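Local coordinates for EchA16_2 (Mycobacterium avium subsp. paratuberculosis, PDB 3QYR), which probably catalyses the reversible hydration of enoyl-CoA thioesters to 3-hydroxyacyl-CoA, as a member of the crotonase (enoyl-CoA hydratase/isomerase) family, at residues S12-E16 with R17-L21; R210-D213 with A214-A218. One frame throughout, in Å; residues are numbered along the deposited sequence.

Interaction 1: S12-E16 with R17-L21; sequences SNTEE and RVRTL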
loop_
_atom_site.group_PDB
_atom_site.type_symbol
_atom_site.label_atom_id
_atom_site.label_comp_id
_atom_site.label_asym_id
_atom_site.label_seq_id
_atom_site.Cartn_x
_atom_site.Cartn_y
_atom_site.Cartn_z
ATOM N N SER A 12 37.090 -12.655 -8.506
ATOM C CA SER A 12 36.859 -11.220 -8.386
ATOM C C SER A 12 37.956 -10.489 -9.137
ATOM O O SER A 12 39.130 -10.769 -8.929
ATOM C CB SER A 12 36.881 -10.802 -6.914
ATOM O OG SER A 12 36.780 -9.381 -6.783
ATOM N N ASN A 13 37.579 -9.567 -10.017
ATOM C CA ASN A 13 38.555 -8.711 -10.686
ATOM C C ASN A 13 38.015 -7.307 -10.853
ATOM O O ASN A 13 36.819 -7.121 -11.066
ATOM C CB ASN A 13 38.935 -9.278 -12.052
ATOM C CG ASN A 13 40.116 -8.514 -12.699
ATOM O OD1 ASN A 13 41.236 -8.558 -12.193
ATOM N ND2 ASN A 13 39.847 -7.799 -13.802
ATOM N N THR A 14 38.915 -6.332 -10.778
ATOM C CA THR A 14 38.561 -4.934 -10.671
ATOM C C THR A 14 39.391 -4.124 -11.657
ATOM O O THR A 14 40.586 -4.058 -11.553
ATOM C CB THR A 14 38.787 -4.398 -9.237
ATOM O OG1 THR A 14 38.187 -5.294 -8.284
ATOM C CG2 THR A 14 38.158 -3.027 -9.095
ATOM N N GLU A 15 38.713 -3.483 -12.591
ATOM C CA GLU A 15 39.323 -2.802 -13.719
ATOM C C GLU A 15 38.603 -1.453 -13.848
ATOM O O GLU A 15 37.419 -1.391 -14.175
ATOM C CB GLU A 15 39.082 -3.680 -14.966
ATOM C CG GLU A 15 40.054 -3.539 -16.093
ATOM C CD GLU A 15 39.670 -4.355 -17.365
ATOM O OE1 GLU A 15 38.780 -5.245 -17.334
ATOM O OE2 GLU A 15 40.279 -4.098 -18.425
ATOM N N GLU A 16 39.321 -0.376 -13.535
ATOM C CA GLU A 16 38.834 1.001 -13.739
ATOM C C GLU A 16 37.465 1.203 -13.128
ATOM O O GLU A 16 36.498 1.537 -13.811
ATOM C CB GLU A 16 38.818 1.335 -15.222
ATOM C CG GLU A 16 40.164 1.077 -15.930
ATOM C CD GLU A 16 41.299 1.962 -15.421
ATOM O OE1 GLU A 16 41.045 2.952 -14.720
ATOM O OE2 GLU A 16 42.465 1.684 -15.746
ATOM N N ARG A 17 37.386 0.938 -11.828
ATOM C CA ARG A 17 36.180 1.197 -11.022
ATOM C C ARG A 17 35.018 0.223 -11.272
ATOM O O ARG A 17 33.950 0.389 -10.695
ATOM C CB ARG A 17 35.736 2.675 -11.165
ATOM C CG ARG A 17 36.934 3.662 -11.075
ATOM C CD ARG A 17 36.560 5.089 -10.649
ATOM N NE ARG A 17 35.683 5.126 -9.469
ATOM C CZ ARG A 17 36.077 4.971 -8.193
ATOM N NH1 ARG A 17 37.356 4.766 -7.866
ATOM N NH2 ARG A 17 35.160 5.014 -7.228
ATOM N N VAL A 18 35.239 -0.800 -12.091
ATOM C CA VAL A 18 34.242 -1.850 -12.333
ATOM C C VAL A 18 34.780 -3.176 -11.797
ATOM O O VAL A 18 35.835 -3.650 -12.236
ATOM C CB VAL A 18 33.923 -2.024 -13.851
ATOM C CG1 VAL A 18 32.969 -3.202 -14.094
ATOM C CG2 VAL A 18 33.380 -0.738 -14.424
ATOM N N ARG A 19 34.072 -3.755 -10.830
ATOM C CA ARG A 19 34.435 -5.069 -10.263
ATOM C C ARG A 19 33.558 -6.162 -10.829
ATOM O O ARG A 19 32.334 -6.079 -10.758
ATOM C CB ARG A 19 34.306 -5.060 -8.747
ATOM C CG ARG A 19 34.436 -6.436 -8.105
ATOM C CD ARG A 19 34.688 -6.360 -6.622
ATOM N NE ARG A 19 35.911 -5.606 -6.387
ATOM C CZ ARG A 19 36.262 -5.076 -5.222
ATOM N NH1 ARG A 19 35.489 -5.233 -4.167
ATOM N NH2 ARG A 19 37.398 -4.376 -5.118
ATOM N N THR A 20 34.189 -7.195 -11.377
ATOM C CA THR A 20 33.451 -8.314 -11.984
ATOM C C THR A 20 33.564 -9.502 -11.072
ATOM O O THR A 20 34.672 -9.881 -10.720
ATOM C CB THR A 20 34.003 -8.715 -13.392
ATOM O OG1 THR A 20 33.978 -7.585 -14.283
ATOM C CG2 THR A 20 33.210 -9.859 -13.968
ATOM N N LEU A 21 32.422 -10.073 -10.702
ATOM C CA LEU A 21 32.346 -11.252 -9.843
ATOM C C LEU A 21 31.866 -12.469 -10.663
ATOM O O LEU A 21 30.722 -12.526 -11.104
ATOM C CB LEU A 21 31.391 -11.009 -8.657
ATOM C CG LEU A 21 31.653 -9.858 -7.662
ATOM C CD1 LEU A 21 30.455 -9.670 -6.675
ATOM C CD2 LEU A 21 32.972 -10.013 -6.879
#

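Interaction 2: R210-D213 with A214-A218; sequences RIDD and AQTSA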
loop_
_atom_site.group_PDB
_atom_site.type_symbol
_atom_site.label_atom_id
_atom_site.label_comp_id
_atom_site.label_asym_id
_atom_site.label_seq_id
_atom_site.Cartn_x
_atom_site.Cartn_y
_atom_site.Cartn_z
ATOM N N ARG A 210 14.427 2.346 -3.006
ATOM C CA ARG A 210 13.383 2.630 -1.983
ATOM C C ARG A 210 11.963 2.565 -2.551
ATOM O O ARG A 210 11.047 2.004 -1.932
ATOM C CB ARG A 210 13.602 3.995 -1.288
ATOM C CG ARG A 210 14.461 3.886 -0.012
ATOM C CD ARG A 210 14.679 5.219 0.714
ATOM N NE ARG A 210 15.158 6.277 -0.206
ATOM C CZ ARG A 210 16.423 6.689 -0.340
ATOM N NH1 ARG A 210 16.717 7.659 -1.227
ATOM N NH2 ARG A 210 17.401 6.130 0.382
ATOM N N ILE A 211 11.801 3.139 -3.735
ATOM C CA ILE A 211 10.530 3.121 -4.428
ATOM C C ILE A 211 10.105 1.666 -4.720
ATOM O O ILE A 211 8.996 1.259 -4.370
ATOM C CB ILE A 211 10.602 3.983 -5.710
ATOM C CG1 ILE A 211 10.771 5.469 -5.314
ATOM C CG2 ILE A 211 9.384 3.773 -6.582
ATOM C CD1 ILE A 211 11.041 6.408 -6.466
ATOM N N ASP A 212 11.007 0.883 -5.307
ATOM C CA ASP A 212 10.718 -0.531 -5.579
ATOM C C ASP A 212 10.441 -1.294 -4.315
ATOM O O ASP A 212 9.454 -2.065 -4.247
ATOM C CB ASP A 212 11.870 -1.225 -6.280
ATOM C CG ASP A 212 11.553 -2.650 -6.606
ATOM O OD1 ASP A 212 10.525 -2.846 -7.286
ATOM O OD2 ASP A 212 12.311 -3.561 -6.205
ATOM N N ASP A 213 11.303 -1.107 -3.320
ATOM C CA ASP A 213 11.147 -1.837 -2.064
ATOM C C ASP A 213 9.757 -1.565 -1.421
ATOM O O ASP A 213 9.142 -2.468 -0.858
ATOM C CB ASP A 213 12.274 -1.500 -1.065
ATOM C CG ASP A 213 13.585 -2.242 -1.344
ATOM O OD1 ASP A 213 13.660 -3.136 -2.239
ATOM O OD2 ASP A 213 14.575 -1.912 -0.658
ATOM N N ALA A 214 9.272 -0.323 -1.513
ATOM C CA ALA A 214 7.977 0.011 -0.951
ATOM C C ALA A 214 6.850 -0.843 -1.579
ATOM O O ALA A 214 5.821 -1.102 -0.939
ATOM C CB ALA A 214 7.698 1.471 -1.109
ATOM N N GLN A 215 7.078 -1.301 -2.812
ATOM C CA GLN A 215 6.109 -2.137 -3.511
ATOM C C GLN A 215 6.281 -3.644 -3.240
ATOM O O GLN A 215 5.320 -4.371 -3.204
ATOM C CB GLN A 215 6.237 -1.912 -5.037
ATOM C CG GLN A 215 5.449 -0.730 -5.559
ATOM C CD GLN A 215 6.115 -0.035 -6.751
ATOM O OE1 GLN A 215 7.335 -0.208 -7.013
ATOM N NE2 GLN A 215 5.310 0.788 -7.475
ATOM N N THR A 216 7.523 -4.097 -3.128
ATOM C CA THR A 216 7.842 -5.509 -3.029
ATOM C C THR A 216 7.721 -6.032 -1.586
ATOM O O THR A 216 7.475 -7.205 -1.360
ATOM C CB THR A 216 9.290 -5.741 -3.531
ATOM O OG1 THR A 216 10.182 -4.831 -2.865
ATOM C CG2 THR A 216 9.389 -5.521 -5.013
ATOM N N SER A 217 7.858 -5.163 -0.606
ATOM C CA SER A 217 7.975 -5.593 0.789
ATOM C C SER A 217 6.815 -6.449 1.263
ATOM O O SER A 217 7.043 -7.483 1.867
ATOM C CB SER A 217 8.141 -4.381 1.715
ATOM O OG SER A 217 9.406 -3.750 1.473
ATOM N N ALA A 218 5.572 -6.028 1.013
ATOM C CA ALA A 218 4.413 -6.841 1.415
ATOM C C ALA A 218 4.461 -8.175 0.692
ATOM O O ALA A 218 4.194 -9.196 1.281
ATOM C CB ALA A 218 3.088 -6.140 1.153
HETATM O O HOH W 1 12.524 -4.654 -3.806
#

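Interaction 1: S12-E16 with R17-L21
T14 and R19 face each other across a tight two-stranded hairpin, and their side chains lie on the same side of the sheet. Strand 12-15 runs out, a type I' turn from E15 to V18 reverses the chain, and strand 18-21 returns antiparallel, the two strand directions 160° apart. The R19 side chain bonds to T14 across the strands: NE gives T14 OG1 a bond of 3.0 Å, at 163° and with the hydroxyl in the guanidinium plane, while NH2 adds a weak one. The R19 chain starts extended, with CG anti to the backbone N (chi1 170°), and bends at chi3, which carries the guanidinium across the strand to the threonine. Its methylene CD passes 3.7 Å from S12 OG, and L21 CD2 closes on the same hydroxyl at 3.9 Å.

The backbones are joined by hydrogen bonds as well. N13 and T20 form a hydrogen-bonded pair, with T20 N only 2.6 Å from N13 O, and E15 N reaches V18 O at 2.9 Å. The tight side is the inner strand, which lies against the rest of the fold: beta-branched V18 and T20 suit its extended backbone and touch I57 of strand 55-60, and L21 is buried against helix 34-49.

Outward, the hairpin becomes loose. N13, E15 and E16 are exposed polar residues on the outer strand and at the turn, where E16 and R17 both adopt the positive phi of a type I' turn. R17 forms a salt bridge through NE with D54. R19 NH2 likewise has a second partner, D50. With acidic residues holding both arginines, the hairpin is tied by charge to the segment leading into strand 55-60, while T14 probably helps to set the rotation of the R19 guanidinium.

Interaction 2: R210-D213 with A214-A218
D212 and T216, one helical turn apart, meet through T216 CG2, which lies 3.7 Å from D212 OD1, and through a water that draws in D213 as well. This water donates to D212 OD2 at 2.6 Å and to D213 OD1 at 2.5 Å, and accepts from T216 OG1. Two carboxylates are thus bridged by one molecule that gives both its protons, probably easing their mutual repulsion. T216 OG1 sits between the backbone N and the carbonyl carbon (chi1 51°), which turns the hydroxyl back toward the preceding turn.

Two main-chain acceptors are shared. D212 O receives T216 N at 3.0 Å and Q215 N at 2.9 Å, the latter from above the carbonyl plane. D213 O takes S217 N at 3.0 Å. The hydroxyl S217 OG also donates to D213 O, at 2.7 Å, so small, buried S217 can satisfy it within the helix. A214 N bonds to R210 O at 3.0 Å.

D212 OD1 is hydrogen-bonded to Q145 NE2 of helix 139-147, against which T216 also packs. Within helix 198-234, I211 and Q215 touch G219 and Q215 of a second subunit, and S217 lies on W221 of a third.

How the interactions relate
Interaction 1 is a surface contact at the edge of the six-stranded sheet, whereas interaction 2 lies on helix 198-234 and is partly buried, where other subunits pack. The two share no element, and their centres stand about 29 Å apart, with nearest atoms about 19 Å apart. Both join residues close in sequence, but the bonding differs: 12-16 with 17-21 pairs two strands and adds an arginine-threonine bond, while 210-213 with 214-218 follows the helical repeat, supplemented by a serine hydroxyl and a water between acids. The two arginines of interaction 1 pair with acids of the same chain; the flanks of interaction 2 meet neighbouring subunits.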